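Local coordinates for protein DNA polymerase III beta subunit (Streptococcus pyogenes, PDB 2AVT) that probably encircles DNA as a ring-shaped dimer and keeps the replicative polymerase tethered to its template, serving as the processivity factor of replication, at residues A[40-45]-A[56-60]; A[99-103]-A[114-119]; A[16-20]-A[210-214]. All blocks are in the same frame, centred on the assembly; numbering follows the deposited sequence.

Contact 1. Residues A[40-45]-A[56-60]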
# COMPACT_ATOMS: atom_id res chain seq x y z
N SER A 40 25.51 29.15 -8.60
CA SER A 40 25.96 29.18 -9.99
C SER A 40 26.19 27.80 -10.60
O SER A 40 26.02 27.60 -11.80
CB SER A 40 27.25 29.99 -10.09
OG SER A 40 27.08 31.26 -9.49
N THR A 41 26.55 26.84 -9.76
CA THR A 41 26.85 25.51 -10.26
C THR A 41 25.75 24.46 -10.09
O THR A 41 25.93 23.31 -10.49
CB THR A 41 28.13 24.99 -9.62
OG1 THR A 41 28.02 25.09 -8.20
CG2 THR A 41 29.32 25.83 -10.08
N GLY A 42 24.62 24.83 -9.50
CA GLY A 42 23.56 23.85 -9.34
C GLY A 42 22.48 24.22 -8.35
O GLY A 42 22.51 25.28 -7.72
N VAL A 43 21.50 23.33 -8.22
CA VAL A 43 20.39 23.54 -7.30
C VAL A 43 20.53 22.52 -6.18
O VAL A 43 20.44 21.31 -6.40
CB VAL A 43 19.04 23.35 -8.02
CG1 VAL A 43 17.89 23.24 -7.01
CG2 VAL A 43 18.80 24.54 -8.97
N THR A 44 20.78 23.00 -4.97
CA THR A 44 20.96 22.09 -3.85
C THR A 44 19.71 21.98 -3.00
O THR A 44 19.16 23.00 -2.53
CB THR A 44 22.15 22.52 -2.98
OG1 THR A 44 23.35 22.44 -3.76
CG2 THR A 44 22.29 21.60 -1.77
N LEU A 45 19.26 20.75 -2.79
CA LEU A 45 18.07 20.46 -2.00
C LEU A 45 18.47 19.86 -0.67
O LEU A 45 19.28 18.92 -0.62
CB LEU A 45 17.18 19.47 -2.76
CG LEU A 45 16.87 19.87 -4.21
CD1 LEU A 45 16.03 18.78 -4.87
CD2 LEU A 45 16.13 21.20 -4.23
N ASN A 56 21.19 17.16 -1.44
CA ASN A 56 21.26 16.60 -2.79
C ASN A 56 21.33 17.73 -3.81
O ASN A 56 20.43 18.57 -3.91
CB ASN A 56 20.05 15.69 -3.01
CG ASN A 56 20.09 14.97 -4.35
OD1 ASN A 56 21.13 14.86 -5.00
ND2 ASN A 56 18.94 14.45 -4.77
N THR A 57 22.41 17.73 -4.57
CA THR A 57 22.65 18.75 -5.56
C THR A 57 22.42 18.31 -7.00
O THR A 57 22.88 17.24 -7.42
CB THR A 57 24.11 19.28 -5.46
OG1 THR A 57 24.30 19.90 -4.18
CG2 THR A 57 24.40 20.29 -6.57
N ILE A 58 21.70 19.14 -7.74
CA ILE A 58 21.44 18.91 -9.15
C ILE A 58 22.41 19.88 -9.82
O ILE A 58 22.25 21.10 -9.71
CB ILE A 58 20.02 19.29 -9.56
CG1 ILE A 58 18.99 18.47 -8.77
CG2 ILE A 58 19.83 19.02 -11.06
CD1 ILE A 58 17.60 19.04 -8.89
N PRO A 59 23.45 19.36 -10.49
CA PRO A 59 24.48 20.12 -11.19
C PRO A 59 24.04 20.78 -12.49
O PRO A 59 23.25 20.22 -13.24
CB PRO A 59 25.56 19.08 -11.43
CG PRO A 59 24.74 17.86 -11.72
CD PRO A 59 23.70 17.91 -10.61
N VAL A 60 24.55 21.97 -12.76
CA VAL A 60 24.23 22.66 -14.00
C VAL A 60 25.05 22.05 -15.14
O VAL A 60 24.58 21.16 -15.84
CB VAL A 60 24.56 24.14 -13.94
CG1 VAL A 60 24.72 24.68 -15.35
CG2 VAL A 60 23.46 24.88 -13.22
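Thr44 OG1 and Thr57 OG1 meet at 2.7 Å, a hydroxyl-to-hydroxyl hydrogen bond in which either oxygen could be the donor. The two threonines face each other as a non-hydrogen-bonded antiparallel pair, so no backbone bond joins them directly, and the side chains bridge the position themselves. They do so with the same rotamer: each OG1 lies anti to its carbonyl carbon (chi1 -63° in both), which brings the oxygens together while each CG2 leans on the opposite hydroxyl. On the flanks of this pair the main chain takes over. Asn56 O accepts Leu45 N at 2.7 Å and is also approached by the CA of Thr44, while Asn56 N returns a bond to Leu45 O. Val43 and Ile58 repeat the reciprocal pattern, Ile58 N reaching Val43 O at 2.8 Å. This alternation is that of the beta hairpin formed by strands 42-48 and 52-59 of the N-terminal domain, and it sorts the side chains by face. Val43, Leu45, Asn56 and Ile58 share the buried face, where Leu45 CD1 rests 4.3 Å from Ile58 CD1 and helix 8-18 packs on Leu45, Asn56 and Ile58. At the open end of the ladder Gly42 is almost fully extended (phi 164°), and with no side chain in the way its CA comes within 3.1 Å of Ile58 O. Beyond it Val60 N adds a last bond to Thr41 O, 3.0 Å long, and Val60 CG2 comes within 3.9 Å of Gly42 N.

Contact 2. Residues A[99-103]-A[114-119]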
# COMPACT_ATOMS: atom_id res chain seq x y z
N ILE A 99 9.64 35.74 -6.18
CA ILE A 99 9.21 37.13 -6.21
C ILE A 99 9.21 37.60 -4.77
O ILE A 99 9.68 36.88 -3.89
CB ILE A 99 7.80 37.29 -6.83
CG1 ILE A 99 6.77 36.47 -6.06
CG2 ILE A 99 7.83 36.85 -8.29
CD1 ILE A 99 5.33 36.66 -6.56
N GLU A 100 8.69 38.79 -4.52
CA GLU A 100 8.67 39.36 -3.18
C GLU A 100 7.96 38.53 -2.13
O GLU A 100 7.05 37.76 -2.42
CB GLU A 100 8.03 40.75 -3.21
CG GLU A 100 6.59 40.76 -3.70
CD GLU A 100 5.93 42.12 -3.53
OE1 GLU A 100 6.44 43.12 -4.08
OE2 GLU A 100 4.89 42.18 -2.83
N GLN A 101 8.40 38.71 -0.88
CA GLN A 101 7.82 38.04 0.27
C GLN A 101 7.95 36.52 0.26
O GLN A 101 7.01 35.81 0.63
CB GLN A 101 6.36 38.44 0.41
CG GLN A 101 6.15 39.95 0.40
CD GLN A 101 4.69 40.35 0.35
OE1 GLN A 101 3.93 39.84 -0.48
NE2 GLN A 101 4.29 41.27 1.22
N HIS A 102 9.10 36.03 -0.18
CA HIS A 102 9.40 34.60 -0.24
C HIS A 102 8.34 33.75 -0.92
O HIS A 102 7.88 32.75 -0.37
CB HIS A 102 9.69 34.07 1.18
CG HIS A 102 10.79 34.83 1.87
ND1 HIS A 102 10.55 35.91 2.69
CD2 HIS A 102 12.14 34.71 1.79
CE1 HIS A 102 11.69 36.43 3.08
NE2 HIS A 102 12.67 35.72 2.55
N GLN A 103 7.98 34.16 -2.13
CA GLN A 103 6.99 33.44 -2.92
C GLN A 103 7.70 32.98 -4.18
O GLN A 103 8.61 33.65 -4.65
CB GLN A 103 5.85 34.37 -3.33
CG GLN A 103 5.05 34.97 -2.19
CD GLN A 103 3.95 35.90 -2.69
OE1 GLN A 103 4.19 37.08 -2.95
NE2 GLN A 103 2.74 35.36 -2.83
N THR A 114 1.63 29.87 -7.92
CA THR A 114 2.47 30.64 -7.01
C THR A 114 2.35 30.06 -5.60
O THR A 114 1.24 29.82 -5.12
CB THR A 114 2.06 32.11 -7.00
OG1 THR A 114 2.05 32.60 -8.34
CG2 THR A 114 3.04 32.95 -6.16
N LEU A 115 3.49 29.83 -4.95
CA LEU A 115 3.51 29.28 -3.60
C LEU A 115 4.19 30.21 -2.60
O LEU A 115 5.17 30.88 -2.94
CB LEU A 115 4.24 27.94 -3.58
CG LEU A 115 3.74 26.89 -4.57
CD1 LEU A 115 4.65 25.69 -4.52
CD2 LEU A 115 2.29 26.52 -4.24
N LYS A 116 3.68 30.24 -1.38
CA LYS A 116 4.29 31.07 -0.34
C LYS A 116 5.34 30.22 0.37
O LYS A 116 5.08 29.06 0.72
CB LYS A 116 3.23 31.57 0.65
CG LYS A 116 3.78 32.32 1.86
CD LYS A 116 4.79 33.40 1.46
CE LYS A 116 4.50 34.73 2.16
NZ LYS A 116 4.34 34.56 3.63
N GLY A 117 6.52 30.79 0.57
CA GLY A 117 7.58 30.06 1.25
C GLY A 117 8.15 30.84 2.43
O GLY A 117 7.59 31.83 2.87
N LYS A 118 9.28 30.38 2.95
CA LYS A 118 9.90 31.06 4.08
C LYS A 118 11.37 31.31 3.85
O LYS A 118 12.01 30.61 3.06
CB LYS A 118 9.73 30.23 5.36
CG LYS A 118 8.30 30.02 5.81
CD LYS A 118 8.28 29.33 7.17
CE LYS A 118 6.86 29.08 7.67
NZ LYS A 118 6.18 28.03 6.87
N ASP A 119 11.89 32.30 4.56
CA ASP A 119 13.30 32.67 4.48
C ASP A 119 14.12 31.50 5.04
O ASP A 119 13.76 30.93 6.07
CB ASP A 119 13.55 33.92 5.32
CG ASP A 119 14.91 34.53 5.06
OD1 ASP A 119 15.94 33.87 5.32
OD2 ASP A 119 14.93 35.68 4.59
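The imidazole of His102 is set against the Asp119 carboxylate with the two planes 59° apart, so the groups meet at a slant. NE2 of His102 gives a weak hydrogen bond to OD2 of Asp119, 3.0 Å long but bent to 129° at the hydrogen. Asp119 spends its other oxygen, OD1, on the backbone N of Asp121, which helps to fix the turn of the carboxylate. One ring face of His102 is covered near its rim by the backbone N of Asp119, because CG lies anti to the carbonyl carbon (chi1 -55°) and the ring lies along the chain from Gly117 to Asp119. The same histidine also contributes its main chain: Gly117 N binds His102 O at 2.6 Å. Lys116 runs alongside this bond toward the loop. Bent at each torsion beyond CB, its aliphatic part passes over the loop carbonyls, with CE 3.1 Å from Gln101 O and CD 3.6 Å from His102 O. Gln103, the antiparallel non-hydrogen-bonded partner of Lys116, lays its CG 4.0 Å from Lys116 CD, and its CA points a hydrogen at Leu115 O. Gln101 and His102 both take left-handed backbone angles, and Ile99 N bonds to Gln103 O to close this tight turn between strands 93-99 and 103-108. Leu115, on the far face of strand 111-116, outermost in its own chain, packs on Phe81, Phe82 and Ile85 of helix 79-88, while the strand itself pairs through Thr114 and Leu115 with an antiparallel strand of the second subunit, so the sheet continues across the dimer interface.

Contact 3. Residues A[16-20]-A[210-214]; sequences NTTKR and EFSAV
Charge pairing between Arg20 and Glu210 forms the polar half of this contact. Arg20 NE donates to Glu210 OE1 at 3.2 Å in a salt bridge with a fairly straight hydrogen bond (156°). The carboxylate oxygen lies near the guanidinium plane, at its edge, and is met on its syn side. Although the two side chains run roughly perpendicular to each other, their flat ends lie within 17° of parallel. Glu210 attains this by bending at chi2 (-59°), which folds the carboxylate back to the arginine. The hydrogen bond is made by NE; NH2 of Arg20 lies farther off, 3.6 Å from Glu210 OE2. Apolar contacts fill in around it. Ala213 CB sits over one guanidinium face toward its rim, with NH2 of Arg20 3.7 Å away, and the CB and CG of Arg20 slide past Val214 CG2. Toward the start of segment 16-20, Thr17 CG2 presses on Val214 CG1 at 3.5 Å, tighter than a usual carbon contact. Here the C-terminal part of helix 8-18 in the N-terminal domain and the 3-10 segment after it meet the last turn of helix 205-214 in the central domain. In sliding rings of this family such helices line the central channel, and the pair straddles a junction between two repeated domains. Beneath them strands 52-59 and 238-243 continue one sheet from domain to domain, with Ile54, Ile238 and Phe240 packing on Val214. A water-mediated link completes the set: one water is hydrogen-bonded to Thr17 OG1 at 2.9 Å and donates to Val214 O at 2.8 Å. Thr17 OG1 is also bonded to His13 O one helical turn back, so the hydroxyl joins its own helix to the water and, through it, to the last turn of helix 205-214.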
# COMPACT_ATOMS: atom_id res chain seq x y z
N ASN A 16 12.27 13.59 -4.48
CA ASN A 16 11.83 12.40 -3.76
C ASN A 16 12.96 11.76 -2.97
O ASN A 16 12.72 11.08 -1.98
CB ASN A 16 11.24 11.38 -4.71
CG ASN A 16 9.90 11.82 -5.27
OD1 ASN A 16 9.22 12.67 -4.68
ND2 ASN A 16 9.49 11.22 -6.38
N THR A 17 14.20 11.96 -3.42
CA THR A 17 15.35 11.40 -2.72
C THR A 17 15.57 12.18 -1.43
O THR A 17 15.81 11.61 -0.36
CB THR A 17 16.62 11.52 -3.55
OG1 THR A 17 16.48 10.74 -4.75
CG2 THR A 17 17.82 11.01 -2.77
N THR A 18 15.52 13.50 -1.55
CA THR A 18 15.71 14.40 -0.42
C THR A 18 14.59 14.22 0.61
O THR A 18 14.83 14.28 1.82
CB THR A 18 15.73 15.86 -0.89
OG1 THR A 18 16.69 16.02 -1.94
CG2 THR A 18 16.10 16.79 0.26
N LYS A 19 13.38 14.00 0.11
CA LYS A 19 12.21 13.81 0.96
C LYS A 19 12.36 12.60 1.90
O LYS A 19 11.61 12.46 2.87
CB LYS A 19 10.96 13.65 0.07
CG LYS A 19 9.66 13.43 0.82
CD LYS A 19 9.30 14.64 1.65
CE LYS A 19 8.06 14.38 2.50
NZ LYS A 19 8.30 13.26 3.45
N ARG A 20 13.32 11.72 1.61
CA ARG A 20 13.55 10.55 2.45
C ARG A 20 13.99 11.00 3.84
O ARG A 20 13.78 10.30 4.82
CB ARG A 20 14.65 9.66 1.85
CG ARG A 20 14.41 9.22 0.41
CD ARG A 20 13.23 8.30 0.30
NE ARG A 20 13.34 7.16 1.19
CZ ARG A 20 12.62 6.05 1.08
NH1 ARG A 20 11.73 5.94 0.10
NH2 ARG A 20 12.77 5.06 1.95
N GLU A 210 17.78 4.09 5.25
CA GLU A 210 17.60 5.25 4.38
C GLU A 210 18.82 5.44 3.47
O GLU A 210 18.69 5.93 2.34
CB GLU A 210 17.37 6.52 5.22
CG GLU A 210 16.04 6.53 5.98
CD GLU A 210 14.83 6.40 5.07
OE1 GLU A 210 14.70 7.20 4.12
OE2 GLU A 210 14.00 5.49 5.30
N PHE A 211 20.01 5.06 3.95
CA PHE A 211 21.22 5.17 3.15
C PHE A 211 21.03 4.38 1.85
O PHE A 211 21.30 4.88 0.76
CB PHE A 211 22.43 4.58 3.89
CG PHE A 211 23.67 4.46 3.04
CD1 PHE A 211 23.90 3.33 2.27
CD2 PHE A 211 24.59 5.49 2.98
CE1 PHE A 211 25.02 3.23 1.46
CE2 PHE A 211 25.72 5.40 2.17
CZ PHE A 211 25.93 4.27 1.41
N SER A 212 20.56 3.15 2.00
CA SER A 212 20.33 2.26 0.86
C SER A 212 19.32 2.82 -0.13
O SER A 212 19.45 2.63 -1.34
CB SER A 212 19.87 0.89 1.34
OG SER A 212 20.90 0.22 2.04
N ALA A 213 18.32 3.51 0.39
CA ALA A 213 17.28 4.08 -0.46
C ALA A 213 17.75 5.34 -1.16
O ALA A 213 17.33 5.62 -2.29
CB ALA A 213 16.03 4.38 0.37
N VAL A 214 18.64 6.09 -0.52
CA VAL A 214 19.12 7.34 -1.09
C VAL A 214 20.23 7.22 -2.14
O VAL A 214 20.22 7.93 -3.15
CB VAL A 214 19.60 8.29 0.02
CG1 VAL A 214 20.09 9.60 -0.58
CG2 VAL A 214 18.46 8.55 1.01
O HOH W 1 19.00 9.42 -5.22

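Contacts 1 and 2 follow one another along the chain within the N-terminal domain, and both are nested in the long loop that contact 3 closes. Contact 1 shares strand 52-59 with the sheet that runs on into the central domain, and it touches contact 3, whose centre is about 17 Å from its own: Asn56 CB packs 3.5 Å from Thr18 OG1. Contact 2 belongs to the domain's other sheet, its centre about 20 Å from contact 1 and 26 Å from contact 3. The three thus run from an interdomain junction through the domain body to the subunit interface, consistent with successive sheets and helices closing a ring.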